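PDB 3SIM: protein, Family 18 Chitinase from Crocus vernus, which probably hydrolyses the beta-1,4 links of chitin, acting as a family 18 plant glycoside hydrolase with a TIM barrel. Local coordinates for residues V196-L200 with G233-A237; K246-I250 with A269-L273. One frame throughout, in Å; residues are numbered along the deposited sequence.

How the contacts relate
Both contacts belong to the outer layer of a TIM barrel, where helices lie against a cylinder of parallel strands. Contact 1 sets two neighbouring outer helices, 196-209 and 230-243, side by side; contact 2 lays the final helix, 264-274, against the entry to strand 250-253. Their centres are about 14 Å apart. Phe-235 joins them: its CZ lies 3.8 Å from Ala-269 CA, and its CD1 is 3.9 Å from Phe-272 CG. Helix 230-243 thus meets one neighbour chiefly through Ala-237 and Phe-234, and the other through Phe-235 among others. Contact 2 lies at the N-terminal end of strand 250-253, whereas family 18 enzymes carry their active site at the C-terminal ends of the barrel strands.

Contact 1 of 2, residues V196-L200 with G233-A237; sequences VDKFL and GFFDA
Ala-237 offers a single methyl, and three apolar side chains of 196-200 close on it. Phe-199 CD2 is 3.8 Å from Ala-237 CB, while Leu-200 CD2 reaches the same methyl at 4.0 Å and lies against the carbonyl, 3.6 Å from Ala-237 O; Val-196 CG1 is the third and more distant, 4.3 Å from Ala-237 CB. A residue this small is consistent with the close approach of the backbones, the CA atoms of Val-196 and Ala-237 being 5.7 Å apart. The short helical segments cross at -49°, their axes 9.4 Å apart at closest approach. In the TIM barrel this is the joint between consecutive outer helices, 196-209 and 230-243, with strand 215-220 between them in sequence and Ile-217 beneath both phenylalanines.

Aromatic contact forms the layer nearest that strand. The rings of Phe-199 and Phe-234 meet obliquely, planes at 80°, with Phe-199 CZ 4.2 Å from Phe-234 CE2. Phe-199 gets there because its CG stands anti to the backbone N (chi1 179°). Phe-234 makes an edge-to-face pair with Phe-219.

Toward the outer side, Val-196 CG2 packs against backbone, 3.7 Å from Gly-233 O. Gly-233 leaves room for that methyl, and its backbone angles alone call for glycine.

Contact 2 of 2, residues K246-I250 with A269-L273; sequences KLHGI and AQAFL
Leu-273 reaches from the last helix into the angle between Leu-247 and Ile-250, and both its branches are used. From CB the chain turns beside the backbone N, CG lying anti to the carbonyl carbon (chi1 -81°), which brings CG within 3.8 Å of Ile-250 CD1. Beyond it, CD1 keeps to the same isoleucine methyl. CD2 goes on to meet Leu-247 CD2 at 3.5 Å, where the two leucines cross at about a right angle, and is 3.9 Å from Ile-250 CD1. An alanine here would lose these three carbons and would probably open a gap to the facing loop and strand, leaving Leu-247 and Ile-250 without their main mate on the helix.

Leu-247 CD2 also approaches the Phe-272 ring at its edge, near the ring plane, 3.7 Å from Phe-272 CE2. Lys-242 makes a cation-pi contact with the same ring. Ile-250 CD1 extends the apolar patch to Ala-269 CB, 4.3 Å away.

Backbone hydrogen bonds of Gly-249 with Ile-217 and Ile-250 with Val-4 hold the strand in the sheet; the side chains pack the last outer helix over it and its leading loop, where the TIM barrel closes, 250-253 pairing with the first strand, 2-7.

Contact 1 of 2, residues V196-L200 with G233-A237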
ATOM      1  N   VAL A 196       9.296 -21.501  -6.081  1.00 16.49           N
ATOM      2  CA  VAL A 196       9.694 -20.522  -7.061  1.00 16.85           C
ATOM      3  C   VAL A 196       8.812 -20.611  -8.308  1.00 18.08           C
ATOM      4  O   VAL A 196       8.368 -19.640  -8.780  1.00 17.97           O
ATOM      5  CB  VAL A 196      11.189 -20.626  -7.468  1.00 16.89           C
ATOM      6  CG1 VAL A 196      11.430 -19.894  -8.713  1.00 14.32           C
ATOM      7  CG2 VAL A 196      12.105 -20.159  -6.350  1.00 15.83           C
ATOM      8  N   ASP A 197       8.553 -21.810  -8.798  1.00 18.49           N
ATOM      9  CA  ASP A 197       7.701 -21.983  -9.958  1.00 19.30           C
ATOM     10  C   ASP A 197       6.256 -21.555  -9.744  1.00 17.62           C
ATOM     11  O   ASP A 197       5.695 -20.996 -10.594  1.00 16.83           O
ATOM     12  CB  ASP A 197       7.748 -23.385 -10.600  1.00 20.26           C
ATOM     13  CG  ASP A 197       7.065 -23.418 -12.027  1.00 25.36           C
ATOM     14  OD1 ASP A 197       7.550 -22.778 -12.943  1.00 28.05           O
ATOM     15  OD2 ASP A 197       6.029 -24.062 -12.228  1.00 28.29           O
ATOM     16  N   LYS A 198       5.692 -21.889  -8.607  1.00 16.00           N
ATOM     17  CA  LYS A 198       4.367 -21.490  -8.245  1.00 15.58           C
ATOM     18  C   LYS A 198       4.218 -19.963  -8.072  1.00 14.12           C
ATOM     19  O   LYS A 198       3.284 -19.412  -8.526  1.00 14.52           O
ATOM     20  CB  LYS A 198       3.897 -22.239  -7.025  1.00 16.25           C
ATOM     21  CG  LYS A 198       3.446 -23.644  -7.296  1.00 17.94           C
ATOM     22  CD  LYS A 198       3.089 -24.356  -6.086  1.00 18.30           C
ATOM     23  CE  LYS A 198       2.963 -25.867  -6.366  1.00 22.56           C
ATOM     24  NZ  LYS A 198       2.472 -26.546  -5.268  1.00 17.70           N
ATOM     25  N   PHE A 199       5.212 -19.323  -7.474  1.00 13.26           N
ATOM     26  CA  PHE A 199       5.193 -17.897  -7.336  1.00 12.10           C
ATOM     27  C   PHE A 199       5.119 -17.251  -8.705  1.00 11.31           C
ATOM     28  O   PHE A 199       4.304 -16.444  -8.902  1.00 10.14           O
ATOM     29  CB  PHE A 199       6.402 -17.395  -6.571  1.00 11.25           C
ATOM     30  CG  PHE A 199       6.476 -15.901  -6.403  1.00 10.28           C
ATOM     31  CD1 PHE A 199       6.153 -15.325  -5.204  1.00 12.40           C
ATOM     32  CD2 PHE A 199       6.951 -15.081  -7.383  1.00 11.60           C
ATOM     33  CE1 PHE A 199       6.242 -13.960  -5.025  1.00 13.53           C
ATOM     34  CE2 PHE A 199       7.080 -13.767  -7.194  1.00 11.87           C
ATOM     35  CZ  PHE A 199       6.719 -13.202  -6.029  1.00 11.39           C
ATOM     36  N   LEU A 200       5.937 -17.708  -9.631  1.00 11.17           N
ATOM     37  CA  LEU A 200       5.919 -17.197 -10.976  1.00 11.23           C
ATOM     38  C   LEU A 200       4.542 -17.432 -11.645  1.00 11.68           C
ATOM     39  O   LEU A 200       4.078 -16.594 -12.330  1.00 10.76           O
ATOM     40  CB  LEU A 200       7.101 -17.711 -11.810  1.00 11.17           C
ATOM     41  CG  LEU A 200       8.524 -17.270 -11.419  1.00 12.75           C
ATOM     42  CD1 LEU A 200       9.608 -18.129 -11.993  1.00 15.28           C
ATOM     43  CD2 LEU A 200       8.784 -15.851 -11.713  1.00 10.75           C
ATOM     44  N   GLY A 233      14.170 -17.998  -1.956  1.00 18.89           N
ATOM     45  CA  GLY A 233      13.951 -18.084  -3.361  1.00 16.76           C
ATOM     46  C   GLY A 233      13.200 -16.916  -3.977  1.00 15.77           C
ATOM     47  O   GLY A 233      13.108 -16.848  -5.145  1.00 15.01           O
ATOM     48  N   PHE A 234      12.779 -15.948  -3.172  1.00 14.41           N
ATOM     49  CA  PHE A 234      12.110 -14.784  -3.713  1.00 13.82           C
ATOM     50  C   PHE A 234      13.002 -14.089  -4.768  1.00 13.62           C
ATOM     51  O   PHE A 234      12.552 -13.799  -5.806  1.00 13.53           O
ATOM     52  CB  PHE A 234      11.738 -13.774  -2.617  1.00 13.81           C
ATOM     53  CG  PHE A 234      11.226 -12.431  -3.131  1.00 14.32           C
ATOM     54  CD1 PHE A 234      12.079 -11.379  -3.307  1.00 12.65           C
ATOM     55  CD2 PHE A 234       9.897 -12.191  -3.328  1.00 14.25           C
ATOM     56  CE1 PHE A 234      11.634 -10.184  -3.701  1.00 14.16           C
ATOM     57  CE2 PHE A 234       9.480 -10.961  -3.766  1.00 12.00           C
ATOM     58  CZ  PHE A 234      10.369  -9.996  -3.973  1.00 13.36           C
ATOM     59  N   PHE A 235      14.267 -13.922  -4.478  1.00 12.99           N
ATOM     60  CA  PHE A 235      15.211 -13.334  -5.417  1.00 12.36           C
ATOM     61  C   PHE A 235      15.453 -14.112  -6.725  1.00 12.63           C
ATOM     62  O   PHE A 235      15.733 -13.529  -7.692  1.00 11.65           O
ATOM     63  CB  PHE A 235      16.477 -12.756  -4.757  1.00 11.99           C
ATOM     64  CG  PHE A 235      16.221 -11.546  -3.921  1.00 12.29           C
ATOM     65  CD1 PHE A 235      15.825 -10.375  -4.510  1.00 12.65           C
ATOM     66  CD2 PHE A 235      16.319 -11.579  -2.551  1.00 12.58           C
ATOM     67  CE1 PHE A 235      15.571  -9.301  -3.799  1.00 10.20           C
ATOM     68  CE2 PHE A 235      16.067 -10.473  -1.815  1.00 11.10           C
ATOM     69  CZ  PHE A 235      15.675  -9.330  -2.451  1.00 12.21           C
ATOM     70  N   ASP A 236      15.318 -15.431  -6.705  1.00 13.37           N
ATOM     71  CA  ASP A 236      15.343 -16.233  -7.916  1.00 14.69           C
ATOM     72  C   ASP A 236      14.159 -15.969  -8.855  1.00 13.38           C
ATOM     73  O   ASP A 236      14.327 -15.826 -10.001  1.00 12.42           O
ATOM     74  CB  ASP A 236      15.449 -17.714  -7.598  1.00 16.33           C
ATOM     75  CG  ASP A 236      16.721 -18.045  -6.870  1.00 23.80           C
ATOM     76  OD1 ASP A 236      17.710 -17.388  -7.103  1.00 27.86           O
ATOM     77  OD2 ASP A 236      16.726 -18.903  -6.028  1.00 30.32           O
ATOM     78  N   ALA A 237      12.978 -15.919  -8.287  1.00 12.20           N
ATOM     79  CA  ALA A 237      11.782 -15.532  -8.987  1.00 11.28           C
ATOM     80  C   ALA A 237      11.895 -14.076  -9.496  1.00 10.23           C
ATOM     81  O   ALA A 237      11.579 -13.797 -10.590  1.00 10.79           O
ATOM     82  CB  ALA A 237      10.616 -15.705  -8.105  1.00 10.94           C
TER

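Contact 2 of 2, residues K246-I250 with A269-L273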
ATOM      1  N   LYS A 246       9.684  -8.124 -16.933  1.00 15.49           N
ATOM      2  CA  LYS A 246       8.469  -8.172 -16.128  1.00 15.28           C
ATOM      3  C   LYS A 246       8.486  -7.605 -14.671  1.00 14.69           C
ATOM      4  O   LYS A 246       7.566  -7.815 -13.960  1.00 15.78           O
ATOM      5  CB  LYS A 246       7.946  -9.598 -16.136  1.00 13.98           C
ATOM      6  CG  LYS A 246       7.468 -10.174 -17.474  1.00 17.00           C
ATOM      7  CD  LYS A 246       6.683 -11.430 -17.202  1.00 20.30           C
ATOM      8  CE  LYS A 246       6.418 -12.295 -18.374  1.00 23.37           C
ATOM      9  NZ  LYS A 246       6.177 -13.679 -18.025  1.00 21.08           N
ATOM     10  N   LEU A 247       9.564  -6.971 -14.260  1.00 12.98           N
ATOM     11  CA  LEU A 247       9.710  -6.488 -12.912  1.00 12.28           C
ATOM     12  C   LEU A 247       9.385  -4.995 -12.834  1.00 13.47           C
ATOM     13  O   LEU A 247      10.157  -4.191 -13.184  1.00 13.04           O
ATOM     14  CB  LEU A 247      11.116  -6.750 -12.365  1.00 11.56           C
ATOM     15  CG  LEU A 247      11.342  -6.356 -10.907  1.00 10.39           C
ATOM     16  CD1 LEU A 247      10.412  -7.048 -10.015  1.00  6.65           C
ATOM     17  CD2 LEU A 247      12.764  -6.493 -10.489  1.00 11.53           C
ATOM     18  N   HIS A 248       8.174  -4.682 -12.479  1.00 12.35           N
ATOM     19  CA  HIS A 248       7.710  -3.318 -12.238  1.00 13.14           C
ATOM     20  C   HIS A 248       8.267  -2.614 -11.006  1.00 13.28           C
ATOM     21  O   HIS A 248       8.389  -1.434 -10.986  1.00 14.47           O
ATOM     22  CB  HIS A 248       6.190  -3.221 -12.278  1.00 13.17           C
ATOM     23  CG  HIS A 248       5.597  -3.660 -13.573  1.00 13.46           C
ATOM     24  ND1 HIS A 248       5.701  -2.930 -14.714  1.00 14.53           N
ATOM     25  CD2 HIS A 248       4.899  -4.758 -13.901  1.00 14.81           C
ATOM     26  CE1 HIS A 248       5.108  -3.555 -15.692  1.00 15.52           C
ATOM     27  NE2 HIS A 248       4.621  -4.676 -15.229  1.00 16.88           N
ATOM     28  N   GLY A 249       8.510  -3.394  -9.974  1.00 11.26           N
ATOM     29  CA  GLY A 249       8.999  -2.958  -8.689  1.00 10.19           C
ATOM     30  C   GLY A 249       8.785  -3.935  -7.532  1.00 10.43           C
ATOM     31  O   GLY A 249       8.215  -4.973  -7.691  1.00 10.03           O
ATOM     32  N   ILE A 250       9.277  -3.580  -6.366  1.00  9.65           N
ATOM     33  CA  ILE A 250       9.123  -4.393  -5.177  1.00  8.95           C
ATOM     34  C   ILE A 250       8.497  -3.597  -3.999  1.00  9.84           C
ATOM     35  O   ILE A 250       8.920  -2.518  -3.681  1.00  8.49           O
ATOM     36  CB  ILE A 250      10.449  -5.009  -4.679  1.00  9.65           C
ATOM     37  CG1 ILE A 250      11.088  -5.909  -5.708  1.00  7.99           C
ATOM     38  CG2 ILE A 250      10.269  -5.684  -3.335  1.00  8.28           C
ATOM     39  CD1 ILE A 250      12.496  -6.082  -5.595  1.00  9.69           C
ATOM     40  N   ALA A 269      16.982  -5.762  -1.462  1.00  9.08           N
ATOM     41  CA  ALA A 269      16.029  -5.538  -2.524  1.00  9.16           C
ATOM     42  C   ALA A 269      16.257  -4.293  -3.396  1.00  8.33           C
ATOM     43  O   ALA A 269      16.156  -4.361  -4.559  1.00  9.17           O
ATOM     44  CB  ALA A 269      14.689  -5.565  -1.981  1.00  8.74           C
ATOM     45  N   GLN A 270      16.603  -3.194  -2.779  1.00  8.56           N
ATOM     46  CA  GLN A 270      16.996  -2.012  -3.494  1.00  8.37           C
ATOM     47  C   GLN A 270      18.259  -2.191  -4.375  1.00  8.60           C
ATOM     48  O   GLN A 270      18.246  -1.817  -5.497  1.00  9.55           O
ATOM     49  CB  GLN A 270      17.129  -0.815  -2.537  1.00  7.88           C
ATOM     50  CG  GLN A 270      15.846  -0.264  -1.987  1.00  8.99           C
ATOM     51  CD  GLN A 270      16.050   0.784  -0.931  1.00 10.19           C
ATOM     52  OE1 GLN A 270      16.122   0.476   0.211  1.00 16.52           O
ATOM     53  NE2 GLN A 270      16.126   1.985  -1.322  1.00  4.44           N
ATOM     54  N   ALA A 271      19.267  -2.839  -3.825  1.00  8.46           N
ATOM     55  CA  ALA A 271      20.486  -3.211  -4.542  1.00 10.08           C
ATOM     56  C   ALA A 271      20.176  -4.125  -5.707  1.00 10.81           C
ATOM     57  O   ALA A 271      20.656  -3.896  -6.736  1.00 11.53           O
ATOM     58  CB  ALA A 271      21.476  -3.844  -3.659  1.00  9.52           C
ATOM     59  N   PHE A 272      19.275  -5.072  -5.501  1.00 10.73           N
ATOM     60  CA  PHE A 272      18.835  -5.960  -6.549  1.00 10.15           C
ATOM     61  C   PHE A 272      18.175  -5.135  -7.685  1.00 10.46           C
ATOM     62  O   PHE A 272      18.453  -5.358  -8.769  1.00 10.94           O
ATOM     63  CB  PHE A 272      17.879  -7.063  -6.053  1.00  9.86           C
ATOM     64  CG  PHE A 272      17.253  -7.890  -7.167  1.00 11.46           C
ATOM     65  CD1 PHE A 272      17.938  -8.898  -7.759  1.00 11.55           C
ATOM     66  CD2 PHE A 272      16.000  -7.609  -7.658  1.00 12.74           C
ATOM     67  CE1 PHE A 272      17.408  -9.582  -8.762  1.00 12.36           C
ATOM     68  CE2 PHE A 272      15.477  -8.324  -8.660  1.00 12.02           C
ATOM     69  CZ  PHE A 272      16.188  -9.316  -9.210  1.00 13.77           C
ATOM     70  N   LEU A 273      17.322  -4.186  -7.369  1.00 10.50           N
ATOM     71  CA  LEU A 273      16.590  -3.425  -8.369  1.00 11.11           C
ATOM     72  C   LEU A 273      17.500  -2.643  -9.349  1.00 12.14           C
ATOM     73  O   LEU A 273      17.308  -2.599 -10.509  1.00 11.38           O
ATOM     74  CB  LEU A 273      15.567  -2.516  -7.710  1.00 10.02           C
ATOM     75  CG  LEU A 273      14.289  -3.251  -7.325  1.00 13.66           C
ATOM     76  CD1 LEU A 273      13.543  -2.504  -6.333  1.00  9.75           C
ATOM     77  CD2 LEU A 273      13.426  -3.678  -8.516  1.00 11.81           C
TER